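Local coordinates for salmonella typhimurium DB7155 bacteriophage DET7 tailspike (Bacteriophage, PDB 2V5I), which probably recognises and hydrolyses the O-antigen polysaccharide of its Salmonella host as the receptor-binding tailspike of the phage, at residues T260-Y273 with G293-D307. Numbering follows the deposited sequence. Where two conformers were deposited one is given.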
loop_
_atom_site.group_PDB
_atom_site.type_symbol
_atom_site.label_atom_id
_atom_site.label_comp_id
_atom_site.label_asym_id
_atom_site.label_seq_id
_atom_site.Cartn_x
_atom_site.Cartn_y
_atom_site.Cartn_z
ATOM N N THR A 260 -15.208 -0.446 16.910
ATOM C CA THR A 260 -15.513 0.717 17.721
ATOM C C THR A 260 -16.979 0.623 18.168
ATOM O O THR A 260 -17.876 0.587 17.335
ATOM C CB THR A 260 -15.285 2.027 16.889
ATOM O OG1 THR A 260 -15.996 1.997 15.671
ATOM C CG2 THR A 260 -13.818 2.197 16.555
ATOM N N TYR A 261 -17.188 0.597 19.489
ATOM C CA TYR A 261 -18.579 0.397 19.951
ATOM C C TYR A 261 -19.478 1.481 19.476
ATOM O O TYR A 261 -19.069 2.669 19.349
ATOM C CB TYR A 261 -18.674 0.390 21.488
ATOM C CG TYR A 261 -18.888 -0.946 22.074
ATOM C CD1 TYR A 261 -17.832 -1.825 22.146
ATOM C CD2 TYR A 261 -20.101 -1.305 22.590
ATOM C CE1 TYR A 261 -17.976 -3.054 22.711
ATOM C CE2 TYR A 261 -20.279 -2.569 23.171
ATOM C CZ TYR A 261 -19.210 -3.422 23.220
ATOM O OH TYR A 261 -19.303 -4.686 23.783
ATOM N N GLN A 262 -20.736 1.097 19.213
ATOM C CA GLN A 262 -21.766 1.997 18.779
ATOM C C GLN A 262 -22.746 2.259 19.902
ATOM O O GLN A 262 -23.045 1.365 20.714
ATOM C CB GLN A 262 -22.547 1.435 17.592
ATOM C CG GLN A 262 -21.769 1.510 16.334
ATOM C CD GLN A 262 -21.473 0.217 15.718
ATOM O OE1 GLN A 262 -22.388 -0.542 15.444
ATOM N NE2 GLN A 262 -20.170 -0.059 15.439
ATOM N N GLY A 263 -23.270 3.462 19.937
ATOM C CA GLY A 263 -24.343 3.817 20.855
ATOM C C GLY A 263 -23.921 4.028 22.293
ATOM O O GLY A 263 -22.796 4.449 22.592
ATOM N N SER A 264 -24.769 3.567 23.212
ATOM C CA SER A 264 -24.614 3.756 24.662
ATOM C C SER A 264 -24.436 2.429 25.384
ATOM O O SER A 264 -24.908 1.401 24.936
ATOM C CB SER A 264 -25.887 4.402 25.230
ATOM O OG SER A 264 -26.064 5.687 24.732
ATOM N N VAL A 265 -23.709 2.483 26.504
ATOM C CA VAL A 265 -23.607 1.350 27.451
ATOM C C VAL A 265 -23.811 1.959 28.810
ATOM O O VAL A 265 -23.192 2.947 29.139
ATOM C CB VAL A 265 -22.253 0.630 27.371
ATOM C CG1 VAL A 265 -22.135 -0.442 28.459
ATOM C CG2 VAL A 265 -22.119 -0.041 26.049
ATOM N N GLY A 266 -24.701 1.384 29.618
ATOM C CA GLY A 266 -24.927 1.920 30.970
ATOM C C GLY A 266 -25.487 3.335 31.004
ATOM O O GLY A 266 -25.309 4.065 31.995
ATOM N N GLY A 267 -26.195 3.734 29.952
ATOM C CA GLY A 267 -26.806 5.055 29.883
ATOM C C GLY A 267 -25.977 6.222 29.388
ATOM O O GLY A 267 -26.448 7.354 29.387
ATOM N N GLY A 268 -24.724 5.972 28.990
ATOM C CA GLY A 268 -23.815 7.035 28.468
ATOM C C GLY A 268 -23.062 6.467 27.258
ATOM O O GLY A 268 -23.079 5.279 26.994
ATOM N N THR A 269 -22.479 7.362 26.492
ATOM C CA THR A 269 -21.930 6.966 25.212
ATOM C C THR A 269 -20.769 5.981 25.361
ATOM O O THR A 269 -19.977 6.083 26.281
ATOM C CB THR A 269 -21.423 8.213 24.427
ATOM O OG1 THR A 269 -21.131 7.837 23.082
ATOM C CG2 THR A 269 -20.176 8.850 25.021
ATOM N N ALA A 270 -20.676 5.061 24.387
ATOM C CA ALA A 270 -19.571 4.101 24.256
ATOM C C ALA A 270 -18.781 4.340 22.958
ATOM O O ALA A 270 -17.897 3.556 22.598
ATOM C CB ALA A 270 -20.108 2.688 24.244
ATOM N N ARG A 271 -19.052 5.475 22.298
ATOM C CA ARG A 271 -18.534 5.790 21.008
ATOM C C ARG A 271 -17.026 6.173 21.065
ATOM O O ARG A 271 -16.485 6.387 22.138
ATOM C CB ARG A 271 -19.339 6.881 20.314
ATOM C CG ARG A 271 -20.819 6.513 20.081
ATOM C CD ARG A 271 -21.544 7.718 19.579
ATOM N NE ARG A 271 -22.932 7.458 19.233
ATOM C CZ ARG A 271 -23.929 7.405 20.114
ATOM N NH1 ARG A 271 -23.708 7.628 21.415
ATOM N NH2 ARG A 271 -25.177 7.153 19.682
ATOM N N ASN A 272 -16.404 6.305 19.879
ATOM C CA ASN A 272 -14.959 6.498 19.805
ATOM C C ASN A 272 -14.669 7.495 18.674
ATOM O O ASN A 272 -15.361 7.511 17.662
ATOM C CB ASN A 272 -14.263 5.193 19.494
ATOM C CG ASN A 272 -14.583 4.145 20.512
ATOM O OD1 ASN A 272 -13.934 4.067 21.540
ATOM N ND2 ASN A 272 -15.645 3.373 20.243
ATOM N N TYR A 273 -13.540 8.190 18.805
ATOM C CA TYR A 273 -13.136 9.207 17.838
ATOM C C TYR A 273 -11.603 9.152 17.641
ATOM O O TYR A 273 -10.907 8.861 18.592
ATOM C CB TYR A 273 -13.466 10.584 18.376
ATOM C CG TYR A 273 -14.956 10.929 18.461
ATOM C CD1 TYR A 273 -15.686 10.561 19.563
ATOM C CD2 TYR A 273 -15.554 11.622 17.446
ATOM C CE1 TYR A 273 -17.083 10.882 19.648
ATOM C CE2 TYR A 273 -16.896 11.932 17.494
ATOM C CZ TYR A 273 -17.632 11.579 18.631
ATOM O OH TYR A 273 -18.971 11.885 18.651
ATOM N N GLY A 293 -18.246 2.009 12.743
ATOM C CA GLY A 293 -19.331 2.942 12.910
ATOM C C GLY A 293 -19.465 3.462 14.317
ATOM O O GLY A 293 -18.955 2.883 15.246
ATOM N N SER A 294 -20.241 4.535 14.489
ATOM C CA SER A 294 -20.453 5.141 15.782
ATOM C C SER A 294 -21.908 5.028 16.269
ATOM O O SER A 294 -22.158 4.996 17.469
ATOM C CB SER A 294 -20.146 6.624 15.658
ATOM O OG SER A 294 -18.759 6.859 15.414
ATOM N N ASP A 295 -22.856 5.060 15.338
ATOM C CA ASP A 295 -24.253 5.037 15.676
ATOM C C ASP A 295 -24.904 3.695 15.334
ATOM O O ASP A 295 -24.702 3.184 14.233
ATOM C CB ASP A 295 -25.000 6.230 15.002
ATOM C CG ASP A 295 -24.675 7.571 15.584
ATOM O OD1 ASP A 295 -24.606 7.747 16.833
ATOM O OD2 ASP A 295 -24.445 8.530 14.755
ATOM N N PRO A 296 -25.716 3.144 16.240
ATOM C CA PRO A 296 -26.297 1.819 15.968
ATOM C C PRO A 296 -27.436 1.836 14.966
ATOM O O PRO A 296 -28.234 2.798 14.926
ATOM C CB PRO A 296 -26.861 1.389 17.311
ATOM C CG PRO A 296 -27.127 2.599 18.014
ATOM C CD PRO A 296 -26.160 3.680 17.535
ATOM N N GLY A 297 -27.521 0.756 14.211
ATOM C CA GLY A 297 -28.526 0.632 13.167
ATOM C C GLY A 297 -29.944 0.695 13.708
ATOM O O GLY A 297 -30.780 1.391 13.144
ATOM N N MET A 298 -30.221 0.011 14.813
ATOM C CA MET A 298 -31.613 -0.038 15.327
ATOM C C MET A 298 -32.116 1.241 16.003
ATOM O O MET A 298 -33.318 1.366 16.277
ATOM C CB MET A 298 -31.821 -1.248 16.266
ATOM C CG MET A 298 -33.271 -1.913 16.181
ATOM S SD MET A 298 -33.580 -2.784 14.635
ATOM C CE MET A 298 -33.359 -4.526 14.970
ATOM N N ALA A 299 -31.216 2.180 16.287
ATOM C CA ALA A 299 -31.559 3.487 16.823
ATOM C C ALA A 299 -32.593 3.490 17.943
ATOM O O ALA A 299 -33.651 4.139 17.849
ATOM C CB ALA A 299 -32.016 4.417 15.689
ATOM N N PRO A 300 -32.269 2.828 19.054
ATOM C CA PRO A 300 -33.221 2.743 20.145
ATOM C C PRO A 300 -33.333 3.953 21.062
ATOM O O PRO A 300 -34.091 3.868 22.037
ATOM C CB PRO A 300 -32.696 1.565 20.942
ATOM C CG PRO A 300 -31.216 1.715 20.815
ATOM C CD PRO A 300 -31.007 2.129 19.358
ATOM N N GLU A 301 -32.571 5.033 20.831
ATOM C CA GLU A 301 -32.767 6.286 21.584
ATOM C C GLU A 301 -32.643 7.449 20.614
ATOM O O GLU A 301 -31.980 7.323 19.600
ATOM C CB GLU A 301 -31.776 6.466 22.760
ATOM C CG GLU A 301 -30.470 5.777 22.549
ATOM C CD GLU A 301 -29.425 5.917 23.651
ATOM O OE1 GLU A 301 -29.692 6.359 24.803
ATOM O OE2 GLU A 301 -28.266 5.582 23.307
ATOM N N PRO A 302 -33.300 8.558 20.923
ATOM C CA PRO A 302 -33.368 9.695 19.992
ATOM C C PRO A 302 -32.221 10.688 20.081
ATOM O O PRO A 302 -32.132 11.595 19.231
ATOM C CB PRO A 302 -34.669 10.385 20.416
ATOM C CG PRO A 302 -34.745 10.176 21.863
ATOM C CD PRO A 302 -34.143 8.794 22.116
ATOM N N ASP A 303 -31.339 10.516 21.066
ATOM C CA ASP A 303 -30.241 11.433 21.292
ATOM C C ASP A 303 -28.977 10.637 21.644
ATOM O O ASP A 303 -29.001 9.405 21.536
ATOM C CB ASP A 303 -30.679 12.207 22.568
ATOM C CG ASP A 303 -30.935 11.265 23.855
ATOM O OD1 ASP A 303 -31.406 10.077 23.818
ATOM O OD2 ASP A 303 -30.698 11.757 24.980
ATOM N N ARG A 304 -27.924 11.317 22.087
ATOM C CA ARG A 304 -26.669 10.697 22.478
ATOM C C ARG A 304 -26.237 11.197 23.832
ATOM O O ARG A 304 -25.429 12.115 23.920
ATOM C CB ARG A 304 -25.577 11.099 21.482
ATOM C CG ARG A 304 -25.850 10.677 20.041
ATOM C CD ARG A 304 -24.571 10.777 19.189
ATOM N NE ARG A 304 -24.782 10.541 17.773
ATOM C CZ ARG A 304 -25.068 11.507 16.885
ATOM N NH1 ARG A 304 -25.246 12.739 17.304
ATOM N NH2 ARG A 304 -25.181 11.255 15.593
ATOM N N PRO A 305 -26.703 10.545 24.891
ATOM C CA PRO A 305 -26.263 10.974 26.221
ATOM C C PRO A 305 -24.738 10.870 26.347
ATOM O O PRO A 305 -24.187 9.818 26.076
ATOM C CB PRO A 305 -26.953 10.013 27.185
ATOM C CG PRO A 305 -27.952 9.252 26.388
ATOM C CD PRO A 305 -27.699 9.457 24.901
ATOM N N GLY A 306 -24.111 11.967 26.769
ATOM C CA GLY A 306 -22.656 12.024 26.991
ATOM C C GLY A 306 -21.839 12.304 25.716
ATOM O O GLY A 306 -20.581 12.309 25.741
ATOM N N ASP A 307 -22.507 12.531 24.597
ATOM C CA ASP A 307 -21.821 12.687 23.302
ATOM C C ASP A 307 -22.372 13.909 22.548
ATOM O O ASP A 307 -23.168 14.708 23.102
ATOM C CB ASP A 307 -21.931 11.399 22.489
ATOM C CG ASP A 307 -20.654 11.092 21.665
ATOM O OD1 ASP A 307 -20.221 12.005 20.948
ATOM O OD2 ASP A 307 -20.140 9.940 21.674
HETATM O O HOH W 1 -16.551 5.014 15.336
HETATM O O HOH W 2 -17.548 4.363 17.990
HETATM O O HOH W 3 -24.886 8.094 23.982
HETATM O O HOH W 4 -27.424 2.571 22.186
HETATM O O HOH W 5 -27.332 7.359 21.503
HETATM O O HOH W 6 -17.861 8.512 17.201
#
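R271 reaches D295 on a chain extended from CG to NE, while T269 holds OG1 anti to its own N (chi1 -169°), turned to D307. R271 grips side-on with NE and NH2, 2.9 Å and 3.0 Å from the single atom D295 OD1, and both bonds are bent. R304 instead gives one nitrogen to each oxygen of the same carboxylate, its NE lying 3.0 Å from D295 OD1 in a nearly straight bond (178°). Three N-H groups thus converge on OD1, which probably offsets the like charge of the two arginines; H316 N serves OD2. The guanidinium planes stand 88° apart, and R304 CD sits over the centre of one R271 face, with G263 CA over the opposite face, offset toward the rim.

Beside the R271 stem, D307 bridges two hydroxyls: T269 OG1 donates to the anti lone pair of OD2 at 2.7 Å, and Y273 OH to OD1 on the syn side at 2.6 Å. T269 OG1 in turn accepts from R271 N, an ST turn, and from R271 NH1 in the guanidinium plane; with the D295 grip this probably holds the group's rotation. S264 OG donates to the syn lone pair of E301 OE2 at 2.6 Å. Along the backbone, G263 N bonds S294 O at 3.1 Å. This buried salt-bridge network joins a short beta hairpin, following strand 258-260, to the loop after neighbouring strand 290-291, as successive turns pack in a right-handed parallel beta-helix of the P22 tailspike family.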